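Local coordinates for acetyl-CoA acetyltransferase (Elizabethkingia anophelis NUHP1, PDB 6BN2), which probably catalyses the reversible condensation of two acetyl-CoA molecules into acetoacetyl-CoA and coenzyme A, as thiolases of its class do, at residues F13-V18 / E270-L275; V40-A45 / Q57-G62; M100-M105 / I118-M123; M105-V110 / L264-K269. All coordinates share one frame; numbering follows the deposited sequence. Where two conformers were deposited one is given.

Contact 1 of 4, residues F13-V18 / E270-L275; sequences FIVSAV and EKMESL
A Met-aromatic contact, F13 with M272, fastens helix 269-274 to strand 12-24, near the start of this central strand of the large mixed sheet of the thiolase. The methyl group CE of M272 lies over the middle of the F13 ring, 3.5 Å from its centroid and only 8° off the ring normal, so its C-H groups face the pi cloud. The sulfur sits further back and more obliquely: M272 SD is 3.5 Å from F13 CG and also touches F13 CB. The two side chains cross at about a right angle. M272 gets there with CG between its backbone N and carbonyl carbon (chi1 78°) and an extended chain beyond, which carries the thioether straight from the helix to the ring. At the root of the same side chain, M272 CB rests 4.0 Å from V15 CG1. F13 and V15 alternate with I14, whose side chain points away from the helix, so one face of the strand serves the contact. P279 packs against both F13 and M272. With no hydrogen bond across the segments, cohesion here comes from dispersion and the polarisable sulfur and ring, which suits a flexible, unbranched methionine to a buried aromatic neighbour.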
loop_
_atom_site.group_PDB
_atom_site.type_symbol
_atom_site.label_atom_id
_atom_site.label_comp_id
_atom_site.label_asym_id
_atom_site.label_seq_id
_atom_site.Cartn_x
_atom_site.Cartn_y
_atom_site.Cartn_z
ATOM N N PHE A 13 -4.125 9.936 -19.681
ATOM C CA PHE A 13 -3.281 9.384 -20.729
ATOM C C PHE A 13 -2.017 8.780 -20.149
ATOM O O PHE A 13 -1.502 9.243 -19.133
ATOM C CB PHE A 13 -2.906 10.468 -21.728
ATOM C CG PHE A 13 -4.069 10.975 -22.499
ATOM C CD1 PHE A 13 -4.439 10.356 -23.688
ATOM C CD2 PHE A 13 -4.816 12.046 -22.030
ATOM C CE1 PHE A 13 -5.533 10.809 -24.404
ATOM C CE2 PHE A 13 -5.910 12.502 -22.743
ATOM C CZ PHE A 13 -6.265 11.885 -23.931
ATOM N N ILE A 14 -1.523 7.735 -20.808
ATOM C CA ILE A 14 -0.238 7.128 -20.479
ATOM C C ILE A 14 0.768 7.704 -21.454
ATOM O O ILE A 14 0.640 7.496 -22.669
ATOM C CB ILE A 14 -0.290 5.596 -20.585
ATOM C CG1 ILE A 14 -1.298 5.029 -19.579
ATOM C CG2 ILE A 14 1.102 5.003 -20.334
ATOM C CD1 ILE A 14 -1.677 3.578 -19.882
ATOM N N VAL A 15 1.752 8.445 -20.940
ATOM C CA VAL A 15 2.718 9.102 -21.818
ATOM C C VAL A 15 4.045 8.351 -21.881
ATOM O O VAL A 15 4.833 8.595 -22.804
ATOM C CB VAL A 15 2.943 10.584 -21.428
ATOM C CG1 VAL A 15 1.688 11.414 -21.734
ATOM C CG2 VAL A 15 3.366 10.742 -19.972
ATOM N N SER A 16 4.319 7.459 -20.933
ATOM C CA SER A 16 5.473 6.574 -21.052
ATOM C C SER A 16 5.200 5.337 -20.211
ATOM O O SER A 16 4.389 5.363 -19.282
ATOM C CB SER A 16 6.767 7.266 -20.613
ATOM O OG SER A 16 6.704 7.581 -19.239
ATOM N N ALA A 17 5.878 4.248 -20.564
ATOM C CA ALA A 17 5.621 2.952 -19.933
ATOM C C ALA A 17 6.814 2.047 -20.178
ATOM O O ALA A 17 7.128 1.746 -21.338
ATOM C CB ALA A 17 4.339 2.320 -20.499
ATOM N N VAL A 18 7.499 1.623 -19.108
ATOM C CA VAL A 18 8.700 0.799 -19.269
ATOM C C VAL A 18 8.743 -0.268 -18.182
ATOM O O VAL A 18 7.989 -0.238 -17.205
ATOM C CB VAL A 18 10.008 1.620 -19.221
ATOM C CG1 VAL A 18 10.007 2.743 -20.242
ATOM C CG2 VAL A 18 10.222 2.186 -17.786
ATOM N N GLU A 270 -4.431 18.359 -20.493
ATOM C CA GLU A 270 -3.872 19.701 -20.450
ATOM C C GLU A 270 -2.372 19.658 -20.195
ATOM O O GLU A 270 -1.602 20.368 -20.847
ATOM C CB GLU A 270 -4.599 20.515 -19.381
ATOM C CG GLU A 270 -4.126 21.935 -19.228
ATOM C CD GLU A 270 -4.856 22.656 -18.108
ATOM O OE1 GLU A 270 -5.892 22.132 -17.640
ATOM O OE2 GLU A 270 -4.390 23.736 -17.692
ATOM N N LYS A 271 -1.933 18.791 -19.276
ATOM C CA LYS A 271 -0.511 18.728 -18.951
ATOM C C LYS A 271 0.303 18.147 -20.103
ATOM O O LYS A 271 1.356 18.693 -20.457
ATOM C CB LYS A 271 -0.310 17.920 -17.663
ATOM C CG LYS A 271 1.146 17.675 -17.262
ATOM C CD LYS A 271 1.974 18.943 -17.055
ATOM C CE LYS A 271 1.547 19.772 -15.852
ATOM N NZ LYS A 271 2.572 20.828 -15.525
ATOM N N MET A 272 -0.154 17.049 -20.712
ATOM C CA MET A 272 0.657 16.485 -21.792
ATOM C C MET A 272 0.726 17.430 -22.986
ATOM O O MET A 272 1.779 17.538 -23.622
ATOM C CB MET A 272 0.141 15.102 -22.212
ATOM C CG MET A 272 -1.075 15.105 -23.085
ATOM S SD MET A 272 -1.654 13.415 -23.400
ATOM C CE MET A 272 -3.008 13.817 -24.520
ATOM N N GLU A 273 -0.345 18.177 -23.263
ATOM C CA GLU A 273 -0.297 19.105 -24.386
ATOM C C GLU A 273 0.597 20.301 -24.079
ATOM O O GLU A 273 1.312 20.788 -24.965
ATOM C CB GLU A 273 -1.712 19.547 -24.772
ATOM C CG GLU A 273 -2.493 18.423 -25.428
ATOM C CD GLU A 273 -3.907 18.803 -25.821
ATOM O OE1 GLU A 273 -4.318 19.949 -25.563
ATOM O OE2 GLU A 273 -4.606 17.943 -26.394
ATOM N N SER A 274 0.592 20.776 -22.826
ATOM C CA SER A 274 1.468 21.887 -22.468
ATOM C C SER A 274 2.937 21.498 -22.585
ATOM O O SER A 274 3.788 22.357 -22.845
ATOM C CB SER A 274 1.150 22.377 -21.050
ATOM O OG SER A 274 1.605 21.448 -20.084
ATOM N N LEU A 275 3.251 20.214 -22.408
ATOM C CA LEU A 275 4.611 19.705 -22.523
ATOM C C LEU A 275 4.951 19.226 -23.925
ATOM O O LEU A 275 6.087 18.807 -24.157
ATOM C CB LEU A 275 4.827 18.554 -21.524
ATOM C CG LEU A 275 4.747 18.974 -20.058
ATOM C CD1 LEU A 275 4.710 17.740 -19.168
ATOM C CD2 LEU A 275 5.933 19.874 -19.704
#

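Contact 2 of 4, residues V40-A45 / Q57-G62; sequences VAIKGA and QDVYMG
I42 sends its terminal methyl into the angle between two strand side chains: I42 CD1 is 4.0 Å from V59 CG1 and equally 4.0 Å from M61 SD. V59 is met at a slant, whereas I42 and M61 reach toward each other tip to tip, the methyl M61 CE lying 4.1 Å from I42 CD1. Isoleucine suits the place because its long branch spans the gap from the helix; with chi2 at 169° that branch runs out extended toward the strand. M61 bends at both chi2 and chi3, which brings SD and CE together against the isoleucine tip. V59 and M61 share a strand face because they are two residues apart, while Y60 between them turns to the other face and packs on helix 98-111. Just before the strand, D58 OD1 accepts a hydrogen bond from V59 N at 2.9 Å, and D58 OD2 forms a salt bridge with K101 of the second subunit. Further out, A263 and V119 also touch I42, bringing in two more strands of the sheet. With I42 joining helix 34-48 to one face of the sheet and Y60 meeting helix 98-111 on the other, the arrangement is the layered alpha/beta one of the thiolase fold.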
loop_
_atom_site.group_PDB
_atom_site.type_symbol
_atom_site.label_atom_id
_atom_site.label_comp_id
_atom_site.label_asym_id
_atom_site.label_seq_id
_atom_site.Cartn_x
_atom_site.Cartn_y
_atom_site.Cartn_z
ATOM N N VAL A 40 15.134 2.105 -11.245
ATOM C CA VAL A 40 15.517 1.946 -12.648
ATOM C C VAL A 40 14.303 2.120 -13.552
ATOM O O VAL A 40 14.374 2.784 -14.601
ATOM C CB VAL A 40 16.186 0.575 -12.867
ATOM C CG1 VAL A 40 16.387 0.321 -14.369
ATOM C CG2 VAL A 40 17.540 0.508 -12.131
ATOM N N ALA A 41 13.168 1.521 -13.162
ATOM C CA ALA A 41 11.981 1.612 -14.005
ATOM C C ALA A 41 11.447 3.038 -14.036
ATOM O O ALA A 41 11.093 3.553 -15.104
ATOM C CB ALA A 41 10.904 0.632 -13.519
ATOM N N ILE A 42 11.387 3.700 -12.875
ATOM C CA ILE A 42 10.861 5.061 -12.849
ATOM C C ILE A 42 11.760 5.989 -13.651
ATOM O O ILE A 42 11.282 6.802 -14.450
ATOM C CB ILE A 42 10.700 5.555 -11.400
ATOM C CG1 ILE A 42 9.631 4.753 -10.668
ATOM C CG2 ILE A 42 10.329 7.041 -11.404
ATOM C CD1 ILE A 42 9.629 5.028 -9.136
ATOM N N LYS A 43 13.080 5.895 -13.448
ATOM C CA LYS A 43 13.977 6.751 -14.213
ATOM C C LYS A 43 13.845 6.463 -15.701
ATOM O O LYS A 43 13.839 7.383 -16.519
ATOM C CB LYS A 43 15.423 6.556 -13.763
ATOM C CG LYS A 43 16.401 7.432 -14.548
ATOM C CD LYS A 43 17.739 7.537 -13.850
ATOM C CE LYS A 43 18.619 8.583 -14.541
ATOM N NZ LYS A 43 18.902 8.179 -15.938
ATOM N N GLY A 44 13.674 5.188 -16.057
ATOM C CA GLY A 44 13.490 4.845 -17.460
ATOM C C GLY A 44 12.249 5.474 -18.053
ATOM O O GLY A 44 12.269 5.954 -19.193
ATOM N N ALA A 45 11.159 5.504 -17.280
ATOM C CA ALA A 45 9.919 6.096 -17.772
ATOM C C ALA A 45 10.073 7.600 -17.970
ATOM O O ALA A 45 9.579 8.150 -18.962
ATOM C CB ALA A 45 8.773 5.791 -16.806
ATOM N N GLN A 57 3.915 14.635 -9.539
ATOM C CA GLN A 57 3.291 15.119 -8.301
ATOM C C GLN A 57 3.042 14.032 -7.267
ATOM O O GLN A 57 2.705 14.355 -6.114
ATOM C CB GLN A 57 1.971 15.823 -8.620
ATOM C CG GLN A 57 2.201 17.136 -9.365
ATOM C CD GLN A 57 0.900 17.730 -9.863
ATOM O OE1 GLN A 57 0.482 17.479 -10.995
ATOM N NE2 GLN A 57 0.234 18.504 -9.005
ATOM N N ASP A 58 3.197 12.765 -7.640
ATOM C CA ASP A 58 2.993 11.646 -6.728
ATOM C C ASP A 58 3.582 10.423 -7.412
ATOM O O ASP A 58 3.799 10.411 -8.629
ATOM C CB ASP A 58 1.503 11.433 -6.399
ATOM C CG ASP A 58 1.269 10.916 -4.972
ATOM O OD1 ASP A 58 2.160 10.245 -4.403
ATOM O OD2 ASP A 58 0.160 11.163 -4.440
ATOM N N VAL A 59 3.855 9.406 -6.608
ATOM C CA VAL A 59 4.411 8.137 -7.071
ATOM C C VAL A 59 3.681 7.049 -6.306
ATOM O O VAL A 59 3.744 7.027 -5.070
ATOM C CB VAL A 59 5.919 8.023 -6.794
ATOM C CG1 VAL A 59 6.441 6.631 -7.221
ATOM C CG2 VAL A 59 6.727 9.137 -7.499
ATOM N N TYR A 60 3.023 6.136 -7.024
ATOM C CA TYR A 60 2.389 4.961 -6.418
ATOM C C TYR A 60 3.101 3.728 -6.941
ATOM O O TYR A 60 3.130 3.509 -8.156
ATOM C CB TYR A 60 0.910 4.840 -6.777
ATOM C CG TYR A 60 -0.012 5.935 -6.278
ATOM C CD1 TYR A 60 -1.301 6.035 -6.787
ATOM C CD2 TYR A 60 0.399 6.867 -5.321
ATOM C CE1 TYR A 60 -2.169 7.014 -6.360
ATOM C CE2 TYR A 60 -0.469 7.866 -4.893
ATOM C CZ TYR A 60 -1.751 7.931 -5.407
ATOM O OH TYR A 60 -2.646 8.904 -4.972
ATOM N N MET A 61 3.671 2.920 -6.047
ATOM C CA MET A 61 4.353 1.699 -6.474
ATOM C C MET A 61 3.761 0.484 -5.781
ATOM O O MET A 61 3.742 0.417 -4.543
ATOM C CB MET A 61 5.860 1.772 -6.197
ATOM C CG MET A 61 6.578 2.814 -7.060
ATOM S SD MET A 61 6.533 2.459 -8.857
ATOM C CE MET A 61 7.939 1.325 -8.986
ATOM N N GLY A 62 3.331 -0.492 -6.579
ATOM C CA GLY A 62 2.950 -1.787 -6.024
ATOM C C GLY A 62 4.166 -2.521 -5.476
ATOM O O GLY A 62 5.262 -2.445 -6.026
#

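Contact 3 of 4, residues M100-M105 / I118-M123; sequences MKAVMM and IVAGGM
A120 presses its methyl group into the backbone of helix 98-111, where A120 CB is 3.6 Å from V103 CA and equally 3.6 Å from A102 O. The methyl V103 CG2 comes alongside, 3.8 Å from A120 CB. V103 places it there with CG2 anti to its carbonyl carbon, while the other branch, CG1, is anti to the backbone N (chi1 170°). The small methyl of A120 suits this close approach, the axes of the two elements being 6.5 Å apart. They run nearly antiparallel, at 169°, as expected of a beta-alpha-beta crossover: helix 98-111 joins strand 89-93 to strand 117-125, which is parallel to it with strand 59-62 in between. The helix begins just after C96, the predicted nucleophile, which is acetylated in this crystal. Next along the strand, G121 contributes backbone alone. Its carbonyl oxygen G121 O lies 3.5 Å from A102 CB, and G121 N is 4.1 Å from the same methyl, so the small A102 side chain rests against the backbone of G121, on atoms of both its flanking peptide groups. A102 also touches Y60 of the neighbouring strand, and V103 packs on L264 and I395.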
loop_
_atom_site.group_PDB
_atom_site.type_symbol
_atom_site.label_atom_id
_atom_site.label_comp_id
_atom_site.label_asym_id
_atom_site.label_seq_id
_atom_site.Cartn_x
_atom_site.Cartn_y
_atom_site.Cartn_z
ATOM N N MET A 100 -1.207 -3.012 -10.953
ATOM C CA MET A 100 -2.351 -2.487 -11.691
ATOM C C MET A 100 -3.172 -1.552 -10.816
ATOM O O MET A 100 -3.636 -0.507 -11.286
ATOM C CB MET A 100 -3.214 -3.636 -12.222
ATOM C CG MET A 100 -4.393 -3.128 -13.090
ATOM S SD MET A 100 -5.306 -4.432 -13.926
ATOM C CE MET A 100 -4.076 -5.031 -15.096
ATOM N N LYS A 101 -3.358 -1.917 -9.541
ATOM C CA LYS A 101 -4.096 -1.056 -8.620
ATOM C C LYS A 101 -3.390 0.284 -8.456
ATOM O O LYS A 101 -4.041 1.326 -8.351
ATOM C CB LYS A 101 -4.247 -1.767 -7.270
ATOM C CG LYS A 101 -5.127 -1.012 -6.250
ATOM C CD LYS A 101 -6.556 -0.798 -6.775
ATOM C CE LYS A 101 -7.451 -0.249 -5.640
ATOM N NZ LYS A 101 -8.863 -0.083 -6.127
ATOM N N ALA A 102 -2.052 0.279 -8.457
ATOM C CA ALA A 102 -1.310 1.542 -8.421
ATOM C C ALA A 102 -1.685 2.433 -9.602
ATOM O O ALA A 102 -1.912 3.638 -9.439
ATOM C CB ALA A 102 0.201 1.270 -8.427
ATOM N N VAL A 103 -1.725 1.859 -10.808
ATOM C CA VAL A 103 -2.093 2.635 -11.995
ATOM C C VAL A 103 -3.527 3.143 -11.893
ATOM O O VAL A 103 -3.814 4.297 -12.234
ATOM C CB VAL A 103 -1.891 1.786 -13.262
ATOM C CG1 VAL A 103 -2.514 2.496 -14.482
ATOM C CG2 VAL A 103 -0.394 1.511 -13.480
ATOM N N MET A 104 -4.452 2.293 -11.425
ATOM C CA MET A 104 -5.848 2.704 -11.287
ATOM C C MET A 104 -6.001 3.841 -10.279
ATOM O O MET A 104 -6.711 4.821 -10.533
ATOM C CB MET A 104 -6.695 1.490 -10.878
ATOM C CG MET A 104 -6.721 0.421 -11.964
ATOM S SD MET A 104 -7.307 -1.188 -11.329
ATOM C CE MET A 104 -8.861 -0.737 -10.569
ATOM N N MET A 105 -5.363 3.710 -9.111
ATOM C CA MET A 105 -5.419 4.760 -8.095
ATOM C C MET A 105 -4.822 6.059 -8.618
ATOM O O MET A 105 -5.307 7.144 -8.313
ATOM C CB MET A 105 -4.668 4.310 -6.838
ATOM C CG MET A 105 -5.353 3.171 -6.103
ATOM S SD MET A 105 -4.293 2.434 -4.846
ATOM C CE MET A 105 -5.363 2.573 -3.387
ATOM N N ILE A 118 1.674 11.948 -12.764
ATOM C CA ILE A 118 1.847 11.005 -11.666
ATOM C C ILE A 118 2.529 9.752 -12.204
ATOM O O ILE A 118 2.301 9.353 -13.354
ATOM C CB ILE A 118 0.483 10.710 -10.994
ATOM C CG1 ILE A 118 0.638 9.733 -9.816
ATOM C CG2 ILE A 118 -0.554 10.205 -11.996
ATOM C CD1 ILE A 118 -0.611 9.730 -8.885
ATOM N N VAL A 119 3.403 9.155 -11.385
ATOM C CA VAL A 119 4.073 7.895 -11.718
ATOM C C VAL A 119 3.337 6.766 -11.019
ATOM O O VAL A 119 3.006 6.877 -9.828
ATOM C CB VAL A 119 5.549 7.912 -11.283
ATOM C CG1 VAL A 119 6.139 6.491 -11.289
ATOM C CG2 VAL A 119 6.382 8.864 -12.163
ATOM N N ALA A 120 3.084 5.672 -11.746
ATOM C CA ALA A 120 2.502 4.482 -11.130
ATOM C C ALA A 120 3.202 3.250 -11.681
ATOM O O ALA A 120 3.497 3.176 -12.878
ATOM C CB ALA A 120 0.981 4.384 -11.385
ATOM N N GLY A 121 3.425 2.267 -10.817
ATOM C CA GLY A 121 4.099 1.057 -11.262
ATOM C C GLY A 121 4.191 0.052 -10.138
ATOM O O GLY A 121 3.326 0.014 -9.258
ATOM N N GLY A 122 5.233 -0.771 -10.163
ATOM C CA GLY A 122 5.375 -1.806 -9.156
ATOM C C GLY A 122 6.773 -2.375 -9.189
ATOM O O GLY A 122 7.530 -2.183 -10.156
ATOM N N MET A 123 7.109 -3.080 -8.112
ATOM C CA MET A 123 8.470 -3.560 -7.935
ATOM C C MET A 123 8.448 -4.751 -6.987
ATOM O O MET A 123 7.642 -4.798 -6.054
ATOM C CB MET A 123 9.370 -2.439 -7.374
ATOM C CG MET A 123 8.914 -1.918 -5.994
ATOM S SD MET A 123 9.683 -0.326 -5.608
ATOM C CE MET A 123 8.818 0.104 -4.063
#

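Contact 4 of 4, residues M105-V110 / L264-K269; sequences MAAQAV and LVLMSK
The hydroxyl of S268, whose CB packs against V110, has two partners: it is hydrogen-bonded to E116 OE1 and it caps K271 N at the start of the next helix. S268 is thus the N-cap of helix 269-274, the classic place for serine, whose short side chain can reach forward to a backbone N-H of the first helical turn, left without an intrahelical partner. Its OG takes the position between backbone N and carbonyl carbon (chi1 68°), which turns it toward the start of that helix, while CB meets V110 from the side.

Two residues earlier, L266 points from strand 258-268 onto helix 98-111, which covers this part of the thiolase sheet. The strand and helix run nearly parallel, with axes 20° apart and 8.8 Å at closest approach. L266 was modelled in two conformers, so its detail is less certain; in the one given, CD2 lies close to two alanines of the helix, 3.8 Å from A106 CB and 4.1 Å from A107 CB. Their small methyl groups let the leucine come close to the helix backbone. I118 and A120 of the adjacent strand also pack on A106, and V110 packs on I118 as well. Other residues of the helix meet the second subunit: Q108 NE2 is hydrogen-bonded to D114 of that subunit, and A109 packs on its Q108. At the far end of the contact V110, its CG1 branch held anti to its own backbone N, brings V110 CG1 to 4.1 Å from S268 CB and also 4.1 Å from S268 N.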
loop_
_atom_site.group_PDB
_atom_site.type_symbol
_atom_site.label_atom_id
_atom_site.label_comp_id
_atom_site.label_asym_id
_atom_site.label_seq_id
_atom_site.Cartn_x
_atom_site.Cartn_y
_atom_site.Cartn_z
ATOM N N MET A 105 -5.363 3.710 -9.111
ATOM C CA MET A 105 -5.419 4.760 -8.095
ATOM C C MET A 105 -4.822 6.059 -8.618
ATOM O O MET A 105 -5.307 7.144 -8.313
ATOM C CB MET A 105 -4.668 4.310 -6.838
ATOM C CG MET A 105 -5.353 3.171 -6.103
ATOM S SD MET A 105 -4.293 2.434 -4.846
ATOM C CE MET A 105 -5.363 2.573 -3.387
ATOM N N ALA A 106 -3.747 5.952 -9.393
ATOM C CA ALA A 106 -3.148 7.148 -9.968
ATOM C C ALA A 106 -4.093 7.804 -10.968
ATOM O O ALA A 106 -4.210 9.037 -11.011
ATOM C CB ALA A 106 -1.811 6.791 -10.625
ATOM N N ALA A 107 -4.779 6.992 -11.781
ATOM C CA ALA A 107 -5.763 7.544 -12.702
ATOM C C ALA A 107 -6.879 8.252 -11.939
ATOM O O ALA A 107 -7.354 9.322 -12.356
ATOM C CB ALA A 107 -6.312 6.428 -13.603
ATOM N N GLN A 108 -7.285 7.692 -10.800
ATOM C CA GLN A 108 -8.318 8.332 -9.997
ATOM C C GLN A 108 -7.838 9.661 -9.438
ATOM O O GLN A 108 -8.629 10.598 -9.320
ATOM C CB GLN A 108 -8.766 7.400 -8.868
ATOM C CG GLN A 108 -9.527 6.185 -9.417
ATOM C CD GLN A 108 -9.810 5.129 -8.384
ATOM O OE1 GLN A 108 -8.953 4.779 -7.588
ATOM N NE2 GLN A 108 -11.033 4.622 -8.378
ATOM N N ALA A 109 -6.551 9.759 -9.083
ATOM C CA ALA A 109 -6.008 11.040 -8.622
ATOM C C ALA A 109 -6.067 12.098 -9.722
ATOM O O ALA A 109 -6.320 13.283 -9.443
ATOM C CB ALA A 109 -4.566 10.864 -8.134
ATOM N N VAL A 110 -5.840 11.696 -10.977
ATOM C CA VAL A 110 -5.985 12.635 -12.093
ATOM C C VAL A 110 -7.455 13.007 -12.292
ATOM O O VAL A 110 -7.801 14.190 -12.424
ATOM C CB VAL A 110 -5.378 12.057 -13.389
ATOM C CG1 VAL A 110 -5.594 13.034 -14.582
ATOM C CG2 VAL A 110 -3.881 11.787 -13.219
ATOM N N LEU A 264 4.975 3.574 -15.155
ATOM C CA LEU A 264 4.257 4.344 -16.158
ATOM C C LEU A 264 4.129 5.780 -15.682
ATOM O O LEU A 264 4.054 6.058 -14.482
ATOM C CB LEU A 264 2.856 3.766 -16.429
ATOM C CG LEU A 264 2.739 2.327 -16.956
ATOM C CD1 LEU A 264 2.964 1.276 -15.873
ATOM C CD2 LEU A 264 1.332 2.153 -17.553
ATOM N N VAL A 265 4.100 6.703 -16.627
ATOM C CA VAL A 265 3.779 8.090 -16.317
ATOM C C VAL A 265 2.405 8.386 -16.895
ATOM O O VAL A 265 2.169 8.153 -18.086
ATOM C CB VAL A 265 4.824 9.071 -16.871
ATOM C CG1 VAL A 265 4.365 10.499 -16.566
ATOM C CG2 VAL A 265 6.222 8.814 -16.254
ATOM N N LEU A 266 1.503 8.872 -16.041
ATOM C CA LEU A 266 0.146 9.265 -16.398
ATOM C C LEU A 266 0.023 10.782 -16.397
ATOM O O LEU A 266 0.610 11.454 -15.540
ATOM C CB LEU A 266 -0.852 8.686 -15.395
ATOM C CG LEU A 266 -1.565 7.368 -15.687
ATOM C CD1 LEU A 266 -0.634 6.322 -16.192
ATOM C CD2 LEU A 266 -2.285 6.905 -14.423
ATOM N N MET A 267 -0.775 11.323 -17.315
ATOM C CA MET A 267 -0.963 12.765 -17.374
ATOM C C MET A 267 -2.382 13.101 -17.789
ATOM O O MET A 267 -3.033 12.347 -18.518
ATOM C CB MET A 267 -0.029 13.446 -18.384
ATOM C CG MET A 267 1.378 13.630 -17.896
ATOM S SD MET A 267 2.389 14.487 -19.090
ATOM C CE MET A 267 3.984 14.306 -18.267
ATOM N N SER A 268 -2.825 14.276 -17.353
ATOM C CA SER A 268 -4.011 14.892 -17.925
ATOM C C SER A 268 -3.741 15.358 -19.356
ATOM O O SER A 268 -2.594 15.534 -19.784
ATOM C CB SER A 268 -4.451 16.087 -17.085
ATOM O OG SER A 268 -3.496 17.134 -17.186
ATOM N N LYS A 269 -4.831 15.579 -20.092
ATOM C CA LYS A 269 -4.725 16.137 -21.440
ATOM C C LYS A 269 -4.025 17.486 -21.419
ATOM O O LYS A 269 -3.126 17.756 -22.229
ATOM C CB LYS A 269 -6.122 16.262 -22.049
ATOM C CG LYS A 269 -6.150 16.881 -23.454
ATOM C CD LYS A 269 -7.524 16.695 -24.085
ATOM C CE LYS A 269 -7.616 17.369 -25.444
ATOM N NZ LYS A 269 -7.622 18.848 -25.306
#

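Overall arrangement
From the N terminus, strand 12-24 opens contact 1, which is closed only when the chain reaches helix 269-274; the other three contacts all fall within that long excursion. Contact 2 opens and closes first, joining helix 34-48 to strand 59-62. Helix 98-111 then starts both contact 3 and contact 4, which share M105. Contact 3 closes quickly at strand 117-125, whereas contact 4 waits for strand 258-268, so the two cross. In the sheet, strands 59-62, 117-125, 258-268 and 12-24 stand in that order, and backbone bonds between neighbours link contact 2 to 3, 3 to 4, and 4 to 1. Helices 34-48 and 98-111 pack on this common sheet.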